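Local coordinates for Aac(6')-ib (Escherichia coli, PDB 1V0C), which probably transfers the acetyl group of acetyl-CoA to the 6'-amino group of aminoglycoside antibiotics such as kanamycin B, thereby conferring resistance to them, at residues A[37-42]-A[90-95]; A[41-46]-A[118-123]; A[95-100]-A[113-118]; A[103-108]-A[178-183]. The protein carries 2 engineered substitutions. All blocks are in the same frame, centred on the assembly; numbering follows the deposited sequence.

Contact 1. Residues A[37-42]-A[90-95]; sequences AMLYEW and IGYAQS. With KNC (kanamycin c), chain C.
W42 presses the outer corner of its indole onto the backbone of G91, and here the packing between helix 36-42 and strand 88-97 is closest. The corner atom CZ3 of W42 comes to 3.3 Å from G91 C, and W42 CH2 lies 3.7 Å from G91 N. G91 has no side chain; the ring meets mainly main-chain atoms here, with Y92 CB a looser neighbour. With CG set beside the backbone N (chi1 -69°), the indole reaches down from the helix to the strand, while M38 CG rests 3.5 Å above the plane on one of its faces. I90 and G91 both face A83 and form a classic beta bulge in the central sheet of the GNAT acetyltransferase fold. Segment 37-42 runs at 99° to strand segment 90-95. One turn earlier the fit is wider: L39 CD1 sits 3.8 Å from Y92 CG, with the two side chains meeting at a slant. A37 and E41, whose side chains do not reach the strand, are exposed in the isolated chain. Further along the strand a polar relay leads to the bound antibiotic. Y92 OH donates to Q94 OE1 over 2.9 Å, in the plane of the amide and on a lone pair, which fixes the rotation of that amide. Q94 NE2 then gives one hydrogen to kanamycin O10 at 3.1 Å and is also bonded to D118.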
# COMPACT_ATOMS: atom_id res chain seq x y z
N ALA A 37 8.60 11.90 -11.67
CA ALA A 37 7.82 12.40 -12.82
C ALA A 37 6.78 11.38 -13.31
O ALA A 37 5.65 11.74 -13.63
CB ALA A 37 8.71 12.87 -13.94
N MET A 38 7.18 10.12 -13.38
CA MET A 38 6.29 9.01 -13.71
C MET A 38 5.16 8.87 -12.68
O MET A 38 3.99 8.69 -13.05
CB MET A 38 7.10 7.72 -13.80
CG MET A 38 6.29 6.45 -14.10
SD MET A 38 7.33 4.98 -14.15
CE MET A 38 7.76 4.78 -12.43
N LEU A 39 5.51 8.99 -11.40
CA LEU A 39 4.50 8.92 -10.33
C LEU A 39 3.52 10.07 -10.45
O LEU A 39 2.32 9.89 -10.25
CB LEU A 39 5.15 8.91 -8.93
CG LEU A 39 4.18 8.81 -7.73
CD1 LEU A 39 3.23 7.54 -7.80
CD2 LEU A 39 4.91 8.90 -6.39
N TYR A 40 4.05 11.24 -10.79
CA TYR A 40 3.22 12.43 -11.01
C TYR A 40 2.18 12.17 -12.11
O TYR A 40 1.00 12.48 -11.94
CB TYR A 40 4.12 13.64 -11.38
CG TYR A 40 3.38 14.75 -12.15
CD1 TYR A 40 2.38 15.50 -11.54
CD2 TYR A 40 3.69 15.02 -13.48
CE1 TYR A 40 1.71 16.50 -12.23
CE2 TYR A 40 3.03 16.02 -14.19
CZ TYR A 40 2.05 16.76 -13.57
OH TYR A 40 1.41 17.75 -14.26
N GLU A 41 2.62 11.60 -13.22
CA GLU A 41 1.72 11.23 -14.29
C GLU A 41 0.66 10.22 -13.81
O GLU A 41 -0.54 10.39 -14.04
CB GLU A 41 2.50 10.63 -15.46
CG GLU A 41 1.57 10.11 -16.54
CD GLU A 41 2.27 9.63 -17.79
OE1 GLU A 41 3.52 9.61 -17.85
OE2 GLU A 41 1.54 9.26 -18.73
N TRP A 42 1.11 9.16 -13.15
CA TRP A 42 0.17 8.17 -12.62
C TRP A 42 -0.92 8.78 -11.74
O TRP A 42 -2.09 8.46 -11.90
CB TRP A 42 0.91 7.11 -11.83
CG TRP A 42 1.75 6.25 -12.66
CD1 TRP A 42 1.82 6.23 -14.05
CD2 TRP A 42 2.65 5.25 -12.20
NE1 TRP A 42 2.71 5.26 -14.45
CE2 TRP A 42 3.23 4.65 -13.33
CE3 TRP A 42 3.02 4.79 -10.92
CZ2 TRP A 42 4.14 3.59 -13.23
CZ3 TRP A 42 3.96 3.76 -10.83
CH2 TRP A 42 4.49 3.16 -11.98
N ILE A 90 4.48 -1.00 -13.22
CA ILE A 90 3.02 -1.14 -13.35
C ILE A 90 2.22 -0.53 -12.19
O ILE A 90 0.99 -0.51 -12.21
CB ILE A 90 2.59 -2.63 -13.53
CG1 ILE A 90 3.08 -3.48 -12.34
CG2 ILE A 90 3.12 -3.17 -14.87
CD1 ILE A 90 2.19 -4.69 -11.99
N GLY A 91 2.91 -0.06 -11.16
CA GLY A 91 2.20 0.58 -10.06
C GLY A 91 3.10 1.11 -8.97
O GLY A 91 4.32 0.92 -9.02
N TYR A 92 2.48 1.77 -8.00
CA TYR A 92 3.15 2.33 -6.84
C TYR A 92 2.61 1.65 -5.59
O TYR A 92 1.41 1.35 -5.52
CB TYR A 92 2.92 3.86 -6.77
CG TYR A 92 3.35 4.52 -5.45
CD1 TYR A 92 4.68 4.93 -5.26
CD2 TYR A 92 2.44 4.73 -4.42
CE1 TYR A 92 5.08 5.53 -4.07
CE2 TYR A 92 2.83 5.33 -3.23
CZ TYR A 92 4.18 5.71 -3.06
OH TYR A 92 4.60 6.30 -1.89
N ALA A 93 3.49 1.37 -4.63
CA ALA A 93 3.08 0.93 -3.31
C ALA A 93 3.90 1.64 -2.26
O ALA A 93 4.98 2.17 -2.54
CB ALA A 93 3.21 -0.61 -3.16
N GLN A 94 3.38 1.66 -1.05
CA GLN A 94 4.12 2.12 0.11
C GLN A 94 3.82 1.24 1.32
O GLN A 94 2.73 0.66 1.43
CB GLN A 94 3.82 3.60 0.43
CG GLN A 94 2.34 3.93 0.53
CD GLN A 94 2.07 5.38 0.85
OE1 GLN A 94 2.73 6.28 0.33
NE2 GLN A 94 1.07 5.62 1.70
N SER A 95 4.82 1.14 2.21
CA SER A 95 4.61 0.55 3.53
C SER A 95 4.98 1.61 4.55
O SER A 95 5.76 2.51 4.25
CB SER A 95 5.42 -0.74 3.70
OG SER A 95 6.81 -0.45 3.65
C2 KNC C . -2.92 8.30 0.08
C3 KNC C . -4.46 8.47 -0.06
C4 KNC C . -5.08 7.20 -0.63
C5 KNC C . -4.65 6.03 0.25
C6 KNC C . -4.97 4.86 -0.54
C7 KNC C . -1.73 6.42 6.24
C8 KNC C . -0.70 7.01 5.27
C9 KNC C . -1.37 7.56 3.99
C10 KNC C . -2.34 6.54 3.33
C11 KNC C . -3.35 5.89 4.34
C12 KNC C . -2.58 5.31 5.56
C13 KNC C . 1.26 8.39 5.77
C14 KNC C . 1.92 8.91 7.07
C15 KNC C . 1.36 10.29 7.46
C16 KNC C . 1.50 11.30 6.30
C17 KNC C . 0.86 10.75 5.01
C18 KNC C . 0.96 11.80 3.85
N2 KNC C . -4.24 4.88 3.67
N3 KNC C . -1.06 5.99 7.51
N4 KNC C . 2.03 10.83 8.65
C1 KNC C . -2.55 7.05 0.94
O5 KNC C . -3.21 5.91 0.43
O7 KNC C . -4.85 9.64 -0.83
O8 KNC C . -6.52 7.25 -0.63
O9 KNC C . -3.01 7.24 2.29
O1 KNC C . -4.82 3.75 0.33
O10 KNC C . -0.37 7.98 3.03
O11 KNC C . -0.16 8.10 6.01
O12 KNC C . 1.42 9.39 4.69
O13 KNC C . 1.72 7.98 8.12
O14 KNC C . 0.84 12.51 6.70
O15 KNC C . 1.58 11.22 2.68
N6 KNC C . -2.34 9.47 0.74

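Contact 2. Residues A[41-46]-A[118-123]; sequences EWLNRS and DQLLAN. With KNC (kanamycin c), chain C.
W42 and A122 approach to 5.7 Å between CA atoms, where the chain from W42 to R45 folds into a type I beta turn and the residues following strand 114-121 pass close by it. The methyl of A122 lies over one face of the W42 indole in a CH-pi contact, its CB 3.4 Å from the centroid of the five-membered ring. R45 is extended from CG to NE, and W42 CD1 lies over one guanidinium face, 3.5 Å above the plane and near its rim. R45 NH1 donates to A122 O at 2.9 Å, fairly straight (162°); the acceptor lies in the guanidinium plane, but the donor stands well above the carbonyl plane. A weak bond joins R45 NH1 to N123 OD1, while N123 ND2 turns to Q126. The other nitrogen, R45 NH2, makes a 3.0 Å salt bridge to E41 OE2. In the GNAT fold strand 114-121 borders the cofactor: Q119 O and L121 N bind acetyl-CoA, the former weakly. On the strand itself, L120 CD2 meets L43 CD2 at 3.8 Å, the side chains crossing at about a right angle. At the antibiotic end, D118 OD1 accepts from kanamycin N2 at 2.6 Å and O1 at 2.7 Å.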
# COMPACT_ATOMS: atom_id res chain seq x y z
N GLU A 41 2.62 11.60 -13.22
CA GLU A 41 1.72 11.23 -14.29
C GLU A 41 0.66 10.22 -13.81
O GLU A 41 -0.54 10.39 -14.04
CB GLU A 41 2.50 10.63 -15.46
CG GLU A 41 1.57 10.11 -16.54
CD GLU A 41 2.27 9.63 -17.79
OE1 GLU A 41 3.52 9.61 -17.85
OE2 GLU A 41 1.54 9.26 -18.73
N TRP A 42 1.11 9.16 -13.15
CA TRP A 42 0.17 8.17 -12.62
C TRP A 42 -0.92 8.78 -11.74
O TRP A 42 -2.09 8.46 -11.90
CB TRP A 42 0.91 7.11 -11.83
CG TRP A 42 1.75 6.25 -12.66
CD1 TRP A 42 1.82 6.23 -14.05
CD2 TRP A 42 2.65 5.25 -12.20
NE1 TRP A 42 2.71 5.26 -14.45
CE2 TRP A 42 3.23 4.65 -13.33
CE3 TRP A 42 3.02 4.79 -10.92
CZ2 TRP A 42 4.14 3.59 -13.23
CZ3 TRP A 42 3.96 3.76 -10.83
CH2 TRP A 42 4.49 3.16 -11.98
N LEU A 43 -0.52 9.67 -10.83
CA LEU A 43 -1.45 10.23 -9.81
C LEU A 43 -2.47 11.18 -10.40
O LEU A 43 -3.36 11.66 -9.72
CB LEU A 43 -0.66 10.92 -8.68
CG LEU A 43 0.18 10.00 -7.78
CD1 LEU A 43 0.99 10.84 -6.80
CD2 LEU A 43 -0.72 8.97 -7.04
N ASN A 44 -2.33 11.44 -11.70
CA ASN A 44 -3.28 12.26 -12.42
C ASN A 44 -4.10 11.47 -13.43
O ASN A 44 -4.86 12.04 -14.20
CB ASN A 44 -2.54 13.45 -13.06
CG ASN A 44 -2.19 14.53 -12.04
OD1 ASN A 44 -3.04 15.33 -11.71
ND2 ASN A 44 -0.95 14.55 -11.54
N ARG A 45 -3.97 10.14 -13.44
CA ARG A 45 -4.84 9.31 -14.28
C ARG A 45 -6.20 9.19 -13.58
O ARG A 45 -6.26 9.10 -12.35
CB ARG A 45 -4.17 7.98 -14.60
CG ARG A 45 -2.93 8.14 -15.51
CD ARG A 45 -2.19 6.85 -15.77
NE ARG A 45 -1.12 7.04 -16.75
CZ ARG A 45 -0.24 6.11 -17.13
NH1 ARG A 45 -0.25 4.89 -16.61
NH2 ARG A 45 0.68 6.42 -18.03
N SER A 46 -7.29 9.26 -14.35
CA SER A 46 -8.62 9.34 -13.75
C SER A 46 -9.01 8.15 -12.84
O SER A 46 -9.69 8.35 -11.83
CB SER A 46 -9.70 9.61 -14.81
OG SER A 46 -9.89 8.47 -15.62
N ASP A 118 -0.42 0.76 1.26
CA ASP A 118 -1.27 1.41 0.26
C ASP A 118 -0.66 1.11 -1.10
O ASP A 118 0.55 0.96 -1.22
CB ASP A 118 -1.27 2.93 0.44
CG ASP A 118 -1.66 3.36 1.83
OD1 ASP A 118 -2.87 3.31 2.13
OD2 ASP A 118 -0.76 3.77 2.61
N GLN A 119 -1.48 1.00 -2.14
CA GLN A 119 -0.94 0.73 -3.45
C GLN A 119 -1.91 1.13 -4.56
O GLN A 119 -3.09 1.36 -4.30
CB GLN A 119 -0.46 -0.73 -3.61
CG GLN A 119 -1.57 -1.79 -3.70
CD GLN A 119 -2.47 -1.79 -2.47
OE1 GLN A 119 -1.99 -1.92 -1.31
NE2 GLN A 119 -3.78 -1.67 -2.71
N LEU A 120 -1.39 1.22 -5.78
CA LEU A 120 -2.20 1.52 -6.95
C LEU A 120 -1.58 0.84 -8.17
O LEU A 120 -0.37 0.59 -8.20
CB LEU A 120 -2.28 3.05 -7.17
CG LEU A 120 -0.98 3.84 -7.48
CD1 LEU A 120 -0.73 4.00 -9.00
CD2 LEU A 120 -0.96 5.20 -6.79
N LEU A 121 -2.41 0.53 -9.16
CA LEU A 121 -1.95 0.10 -10.46
C LEU A 121 -1.99 1.29 -11.45
O LEU A 121 -2.99 2.02 -11.53
CB LEU A 121 -2.77 -1.10 -10.94
CG LEU A 121 -2.59 -2.43 -10.18
CD1 LEU A 121 -3.64 -3.49 -10.62
CD2 LEU A 121 -1.16 -2.96 -10.36
N ALA A 122 -0.90 1.46 -12.18
CA ALA A 122 -0.72 2.59 -13.10
C ALA A 122 -1.67 2.58 -14.29
O ALA A 122 -2.08 3.64 -14.75
CB ALA A 122 0.71 2.60 -13.60
N ASN A 123 -1.99 1.39 -14.80
CA ASN A 123 -2.67 1.26 -16.10
C ASN A 123 -4.10 0.78 -15.97
O ASN A 123 -4.34 -0.31 -15.46
CB ASN A 123 -1.88 0.34 -17.05
CG ASN A 123 -0.43 0.79 -17.25
OD1 ASN A 123 -0.17 1.94 -17.57
ND2 ASN A 123 0.51 -0.12 -17.03
C2 KNC C . -2.92 8.30 0.08
C3 KNC C . -4.46 8.47 -0.06
C4 KNC C . -5.08 7.20 -0.63
C5 KNC C . -4.65 6.03 0.25
C6 KNC C . -4.97 4.86 -0.54
C7 KNC C . -1.73 6.42 6.24
C8 KNC C . -0.70 7.01 5.27
C9 KNC C . -1.37 7.56 3.99
C10 KNC C . -2.34 6.54 3.33
C11 KNC C . -3.35 5.89 4.34
C12 KNC C . -2.58 5.31 5.56
C13 KNC C . 1.26 8.39 5.77
C14 KNC C . 1.92 8.91 7.07
C15 KNC C . 1.36 10.29 7.46
C16 KNC C . 1.50 11.30 6.30
C17 KNC C . 0.86 10.75 5.01
C18 KNC C . 0.96 11.80 3.85
N2 KNC C . -4.24 4.88 3.67
N3 KNC C . -1.06 5.99 7.51
N4 KNC C . 2.03 10.83 8.65
C1 KNC C . -2.55 7.05 0.94
O5 KNC C . -3.21 5.91 0.43
O7 KNC C . -4.85 9.64 -0.83
O8 KNC C . -6.52 7.25 -0.63
O9 KNC C . -3.01 7.24 2.29
O1 KNC C . -4.82 3.75 0.33
O10 KNC C . -0.37 7.98 3.03
O11 KNC C . -0.16 8.10 6.01
O12 KNC C . 1.42 9.39 4.69
O13 KNC C . 1.72 7.98 8.12
O14 KNC C . 0.84 12.51 6.70
O15 KNC C . 1.58 11.22 2.68
N6 KNC C . -2.34 9.47 0.74

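Contact 3. Residues A[95-100]-A[113-118]; sequences SYVALG and GVRGID. With KNC (kanamycin c), chain C.
The Y96 ring is sandwiched between G116 and the kanamycin: G116 CA lies on one face, 3.6 Å from the ring centroid in a CH-pi contact, and the kanamycin amine N3 stands 3.4 Å above the opposite face. At the edge, Y96 CE2 approaches D118 OD2 to 3.4 Å, with carboxylate and ring planes 21° apart. The second flat group, the guanidinium of R115, takes V97 CG2 over one face. These pairs belong to two antiparallel neighbours in the central GNAT sheet, strands 88-97 and 114-121. Y96 and G116 form the hydrogen-bonded pair, Y96 N reaching G116 O at 3.0 Å and G116 N reaching Y96 O at 2.9 Å; S95 with I117 and V97 with R115 are the non-hydrogen-bonded pairs on either side of it. With chi1 at 57°, Y96 CG lies between the backbone N and the carbonyl carbon, which tips the ring across onto the neighbouring strand, where G116 lets it lie flat on the main chain. Its hydroxyl is bonded to Q153, and W106 lies beside that end of the ring, planes about 10° apart, without face-to-face overlap. R115 NH1 bonds to P112 O and reaches V114 O from above the carbonyl plane. Beyond V97 the ladder frays: A98 N reaches V114 O weakly, and a water bridges the next step, accepting from L99 N and donating to V114 O, each at 2.8 Å.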
# COMPACT_ATOMS: atom_id res chain seq x y z
N SER A 95 4.82 1.14 2.21
CA SER A 95 4.61 0.55 3.53
C SER A 95 4.98 1.61 4.55
O SER A 95 5.76 2.51 4.25
CB SER A 95 5.42 -0.74 3.70
OG SER A 95 6.81 -0.45 3.65
N TYR A 96 4.41 1.53 5.74
CA TYR A 96 4.71 2.51 6.75
C TYR A 96 4.65 1.84 8.13
O TYR A 96 3.93 0.86 8.31
CB TYR A 96 3.74 3.74 6.66
CG TYR A 96 2.27 3.37 6.76
CD1 TYR A 96 1.66 3.21 8.01
CD2 TYR A 96 1.49 3.17 5.61
CE1 TYR A 96 0.31 2.84 8.13
CE2 TYR A 96 0.11 2.79 5.72
CZ TYR A 96 -0.45 2.63 7.00
OH TYR A 96 -1.78 2.26 7.18
N VAL A 97 5.39 2.40 9.08
CA VAL A 97 5.26 2.00 10.48
C VAL A 97 4.06 2.73 11.06
O VAL A 97 4.04 3.96 11.12
CB VAL A 97 6.59 2.30 11.27
CG1 VAL A 97 6.49 1.90 12.75
CG2 VAL A 97 7.74 1.59 10.58
N ALA A 98 3.02 1.98 11.43
CA ALA A 98 1.79 2.56 11.97
C ALA A 98 2.04 3.39 13.24
O ALA A 98 1.59 4.54 13.34
CB ALA A 98 0.76 1.46 12.23
N LEU A 99 2.76 2.82 14.20
CA LEU A 99 3.01 3.50 15.46
C LEU A 99 3.79 4.79 15.25
O LEU A 99 4.74 4.84 14.46
CB LEU A 99 3.72 2.57 16.46
CG LEU A 99 4.09 3.14 17.83
CD1 LEU A 99 2.85 3.54 18.64
CD2 LEU A 99 4.97 2.17 18.61
N GLY A 100 3.36 5.84 15.91
CA GLY A 100 3.98 7.14 15.77
C GLY A 100 3.87 7.78 14.40
O GLY A 100 4.68 8.64 14.08
N GLY A 113 5.74 -3.28 15.66
CA GLY A 113 5.81 -4.28 14.58
C GLY A 113 4.74 -4.17 13.49
O GLY A 113 4.80 -4.85 12.45
N VAL A 114 3.74 -3.32 13.71
CA VAL A 114 2.63 -3.23 12.74
C VAL A 114 3.07 -2.35 11.56
O VAL A 114 3.60 -1.27 11.77
CB VAL A 114 1.33 -2.68 13.39
CG1 VAL A 114 0.18 -2.44 12.34
CG2 VAL A 114 0.86 -3.63 14.49
N ARG A 115 2.87 -2.86 10.35
CA ARG A 115 3.09 -2.13 9.11
C ARG A 115 1.78 -1.97 8.36
O ARG A 115 1.00 -2.90 8.28
CB ARG A 115 4.09 -2.86 8.20
CG ARG A 115 5.49 -3.09 8.83
CD ARG A 115 6.37 -1.80 8.92
NE ARG A 115 7.61 -2.11 9.64
CZ ARG A 115 7.71 -2.12 10.97
NH1 ARG A 115 6.66 -1.80 11.73
NH2 ARG A 115 8.86 -2.45 11.55
N GLY A 116 1.56 -0.78 7.81
CA GLY A 116 0.43 -0.59 6.90
C GLY A 116 0.90 -0.51 5.46
O GLY A 116 2.08 -0.24 5.21
N ILE A 117 -0.01 -0.78 4.53
CA ILE A 117 0.24 -0.68 3.09
C ILE A 117 -0.86 0.10 2.34
O ILE A 117 -2.05 0.13 2.75
CB ILE A 117 0.43 -2.06 2.43
CG1 ILE A 117 -0.83 -2.93 2.59
CG2 ILE A 117 1.67 -2.78 3.03
CD1 ILE A 117 -0.81 -4.20 1.73
N ASP A 118 -0.42 0.76 1.26
CA ASP A 118 -1.27 1.41 0.26
C ASP A 118 -0.66 1.11 -1.10
O ASP A 118 0.55 0.96 -1.22
CB ASP A 118 -1.27 2.93 0.44
CG ASP A 118 -1.66 3.36 1.83
OD1 ASP A 118 -2.87 3.31 2.13
OD2 ASP A 118 -0.76 3.77 2.61
C2 KNC C . -2.92 8.30 0.08
C3 KNC C . -4.46 8.47 -0.06
C4 KNC C . -5.08 7.20 -0.63
C5 KNC C . -4.65 6.03 0.25
C6 KNC C . -4.97 4.86 -0.54
C7 KNC C . -1.73 6.42 6.24
C8 KNC C . -0.70 7.01 5.27
C9 KNC C . -1.37 7.56 3.99
C10 KNC C . -2.34 6.54 3.33
C11 KNC C . -3.35 5.89 4.34
C12 KNC C . -2.58 5.31 5.56
C13 KNC C . 1.26 8.39 5.77
C14 KNC C . 1.92 8.91 7.07
C15 KNC C . 1.36 10.29 7.46
C16 KNC C . 1.50 11.30 6.30
C17 KNC C . 0.86 10.75 5.01
C18 KNC C . 0.96 11.80 3.85
N2 KNC C . -4.24 4.88 3.67
N3 KNC C . -1.06 5.99 7.51
N4 KNC C . 2.03 10.83 8.65
C1 KNC C . -2.55 7.05 0.94
O5 KNC C . -3.21 5.91 0.43
O7 KNC C . -4.85 9.64 -0.83
O8 KNC C . -6.52 7.25 -0.63
O9 KNC C . -3.01 7.24 2.29
O1 KNC C . -4.82 3.75 0.33
O10 KNC C . -0.37 7.98 3.03
O11 KNC C . -0.16 8.10 6.01
O12 KNC C . 1.42 9.39 4.69
O13 KNC C . 1.72 7.98 8.12
O14 KNC C . 0.84 12.51 6.70
O15 KNC C . 1.58 11.22 2.68
N6 KNC C . -2.34 9.47 0.74
O HOH W 1 -2.96 1.48 5.18
O HOH W 2 3.64 0.15 14.18

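Contact 4. Residues A[103-108]-A[178-183]; sequences DGWWEE and VTTPDG. Engineered in segment 103-108: W105 (natural residue Arg). Engineered in segment 178-183: D182 (natural residue Tyr). With KNC (kanamycin c), chain C.
W105, an engineered residue, is wedged between P181 and the bound kanamycin. P181 lies in the tight turn of a beta hairpin, strands 173-180 and 183-191 of the GNAT sheet, where T180 to G183 form a type I turn; G183 O accepts from both T180 N and T180 OG1. From CB of W105, CG is set beside the backbone N (chi1 -71°), and the indole runs out along the proline ring. The five-membered ring meets P181 CG, with NE1 of W105 3.6 Å from that atom. P181 CD stands over one face of the six-membered ring, 3.5 Å from its centroid and almost on the normal, a CH-pi contact. On the opposite face CE3 of W105 comes to 3.6 Å from kanamycin N3. Further out, CZ3 of W105 meets T180 CB at 3.5 Å. The tip, CH2 of W105, ends 3.6 Å from OD2 of D182, also engineered, whose carboxylate stands perpendicular to the indole and meets it at the edge. W106 packs beside T180 and turns its own edge to the antibiotic, with W106 NE1 2.9 Å from kanamycin N3. D103, exposed in the loop between strands 88-97 and 114-121, binds the far sugar: D103 OD2 accepts from the kanamycin hydroxyl O14 at 2.8 Å and from the amine N4 at 2.9 Å.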
# COMPACT_ATOMS: atom_id res chain seq x y z
N ASP A 103 0.19 13.16 12.79
CA ASP A 103 -0.97 13.80 12.09
C ASP A 103 -2.34 13.14 12.33
O ASP A 103 -3.17 13.14 11.41
CB ASP A 103 -0.75 13.92 10.56
CG ASP A 103 0.69 14.24 10.17
OD1 ASP A 103 1.32 15.15 10.79
OD2 ASP A 103 1.19 13.59 9.21
N GLY A 104 -2.60 12.61 13.52
CA GLY A 104 -3.89 11.95 13.82
C GLY A 104 -3.98 10.49 13.37
O GLY A 104 -4.99 9.80 13.62
N TRP A 105 -2.92 10.01 12.71
CA TRP A 105 -2.85 8.63 12.20
C TRP A 105 -2.47 7.57 13.24
O TRP A 105 -1.45 7.70 13.93
CB TRP A 105 -1.88 8.57 11.03
CG TRP A 105 -2.38 9.24 9.81
CD1 TRP A 105 -2.03 10.49 9.35
CD2 TRP A 105 -3.32 8.72 8.87
NE1 TRP A 105 -2.71 10.77 8.18
CE2 TRP A 105 -3.50 9.69 7.86
CE3 TRP A 105 -4.04 7.52 8.78
CZ2 TRP A 105 -4.37 9.51 6.78
CZ3 TRP A 105 -4.89 7.33 7.72
CH2 TRP A 105 -5.06 8.32 6.73
N TRP A 106 -3.31 6.54 13.35
CA TRP A 106 -3.00 5.32 14.16
C TRP A 106 -2.63 5.61 15.61
O TRP A 106 -1.73 4.98 16.17
CB TRP A 106 -1.95 4.42 13.44
CG TRP A 106 -2.30 4.34 12.00
CD1 TRP A 106 -1.57 4.82 10.94
CD2 TRP A 106 -3.53 3.85 11.45
NE1 TRP A 106 -2.27 4.64 9.76
CE2 TRP A 106 -3.48 4.05 10.05
CE3 TRP A 106 -4.68 3.26 12.02
CZ2 TRP A 106 -4.52 3.68 9.19
CZ3 TRP A 106 -5.72 2.89 11.16
CH2 TRP A 106 -5.63 3.10 9.76
N GLU A 107 -3.35 6.54 16.23
CA GLU A 107 -3.02 6.97 17.60
C GLU A 107 -3.22 5.94 18.71
O GLU A 107 -2.64 6.07 19.78
CB GLU A 107 -3.76 8.25 17.95
CG GLU A 107 -3.29 9.43 17.13
CD GLU A 107 -3.99 10.70 17.53
OE1 GLU A 107 -5.08 10.61 18.15
OE2 GLU A 107 -3.45 11.78 17.22
N GLU A 108 -4.03 4.91 18.45
CA GLU A 108 -4.22 3.84 19.42
C GLU A 108 -3.22 2.68 19.25
O GLU A 108 -3.24 1.73 20.02
CB GLU A 108 -5.64 3.27 19.32
CG GLU A 108 -6.77 4.29 19.54
CD GLU A 108 -8.15 3.72 19.17
OE1 GLU A 108 -9.06 4.53 18.84
OE2 GLU A 108 -8.34 2.46 19.20
N VAL A 178 -12.90 2.19 11.31
CA VAL A 178 -12.12 3.11 12.15
C VAL A 178 -12.17 4.49 11.51
O VAL A 178 -12.32 4.59 10.30
CB VAL A 178 -10.63 2.69 12.24
CG1 VAL A 178 -10.50 1.37 12.99
CG2 VAL A 178 -9.97 2.64 10.84
N THR A 179 -12.04 5.54 12.33
CA THR A 179 -11.99 6.89 11.81
C THR A 179 -10.53 7.25 11.63
O THR A 179 -9.73 7.03 12.54
CB THR A 179 -12.62 7.91 12.77
OG1 THR A 179 -13.92 7.46 13.14
CG2 THR A 179 -12.76 9.28 12.07
N THR A 180 -10.18 7.79 10.46
CA THR A 180 -8.82 8.24 10.20
C THR A 180 -8.87 9.71 9.78
O THR A 180 -9.96 10.24 9.57
CB THR A 180 -8.12 7.41 9.08
OG1 THR A 180 -8.58 7.86 7.79
CG2 THR A 180 -8.34 5.89 9.24
N PRO A 181 -7.71 10.38 9.66
CA PRO A 181 -7.72 11.72 9.06
C PRO A 181 -8.26 11.79 7.63
O PRO A 181 -8.70 12.85 7.21
CB PRO A 181 -6.24 12.15 9.11
CG PRO A 181 -5.65 11.30 10.25
CD PRO A 181 -6.35 9.98 10.11
N ASP A 182 -8.21 10.70 6.87
CA ASP A 182 -8.89 10.64 5.57
C ASP A 182 -10.38 10.14 5.66
O ASP A 182 -10.91 9.63 4.65
CB ASP A 182 -8.14 9.73 4.58
CG ASP A 182 -6.79 10.31 4.09
OD1 ASP A 182 -6.50 11.52 4.29
OD2 ASP A 182 -6.02 9.51 3.48
N GLY A 183 -11.04 10.24 6.82
CA GLY A 183 -12.43 9.75 6.95
C GLY A 183 -12.51 8.30 7.44
O GLY A 183 -11.47 7.69 7.72
C2 KNC C . -2.92 8.30 0.08
C3 KNC C . -4.46 8.47 -0.06
C4 KNC C . -5.08 7.20 -0.63
C5 KNC C . -4.65 6.03 0.25
C6 KNC C . -4.97 4.86 -0.54
C7 KNC C . -1.73 6.42 6.24
C8 KNC C . -0.70 7.01 5.27
C9 KNC C . -1.37 7.56 3.99
C10 KNC C . -2.34 6.54 3.33
C11 KNC C . -3.35 5.89 4.34
C12 KNC C . -2.58 5.31 5.56
C13 KNC C . 1.26 8.39 5.77
C14 KNC C . 1.92 8.91 7.07
C15 KNC C . 1.36 10.29 7.46
C16 KNC C . 1.50 11.30 6.30
C17 KNC C . 0.86 10.75 5.01
C18 KNC C . 0.96 11.80 3.85
N2 KNC C . -4.24 4.88 3.67
N3 KNC C . -1.06 5.99 7.51
N4 KNC C . 2.03 10.83 8.65
C1 KNC C . -2.55 7.05 0.94
O5 KNC C . -3.21 5.91 0.43
O7 KNC C . -4.85 9.64 -0.83
O8 KNC C . -6.52 7.25 -0.63
O9 KNC C . -3.01 7.24 2.29
O1 KNC C . -4.82 3.75 0.33
O10 KNC C . -0.37 7.98 3.03
O11 KNC C . -0.16 8.10 6.01
O12 KNC C . 1.42 9.39 4.69
O13 KNC C . 1.72 7.98 8.12
O14 KNC C . 0.84 12.51 6.70
O15 KNC C . 1.58 11.22 2.68
N6 KNC C . -2.34 9.47 0.74

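All four contacts belong to one GNAT domain and reach the same mixed sheet. Contacts 1 and 2, whose centres are 6 Å apart, both start from helix 36-42 and land on neighbouring strands 88-97 and 114-121. Contact 3 joins those strands further along, between centres about 19 and 21 Å from contacts 1 and 2 and across the centre of the chain. Contact 4 lies about 13 Å from contact 3, between centres, where the loop between the two strands meets the hairpin of strands 173-180 and 183-191; along the chain it crosses contacts 2 and 3. Each contact touches kanamycin, while acetyl-CoA adjoins contacts 2 and 3, so strand 114-121 borders both ligands.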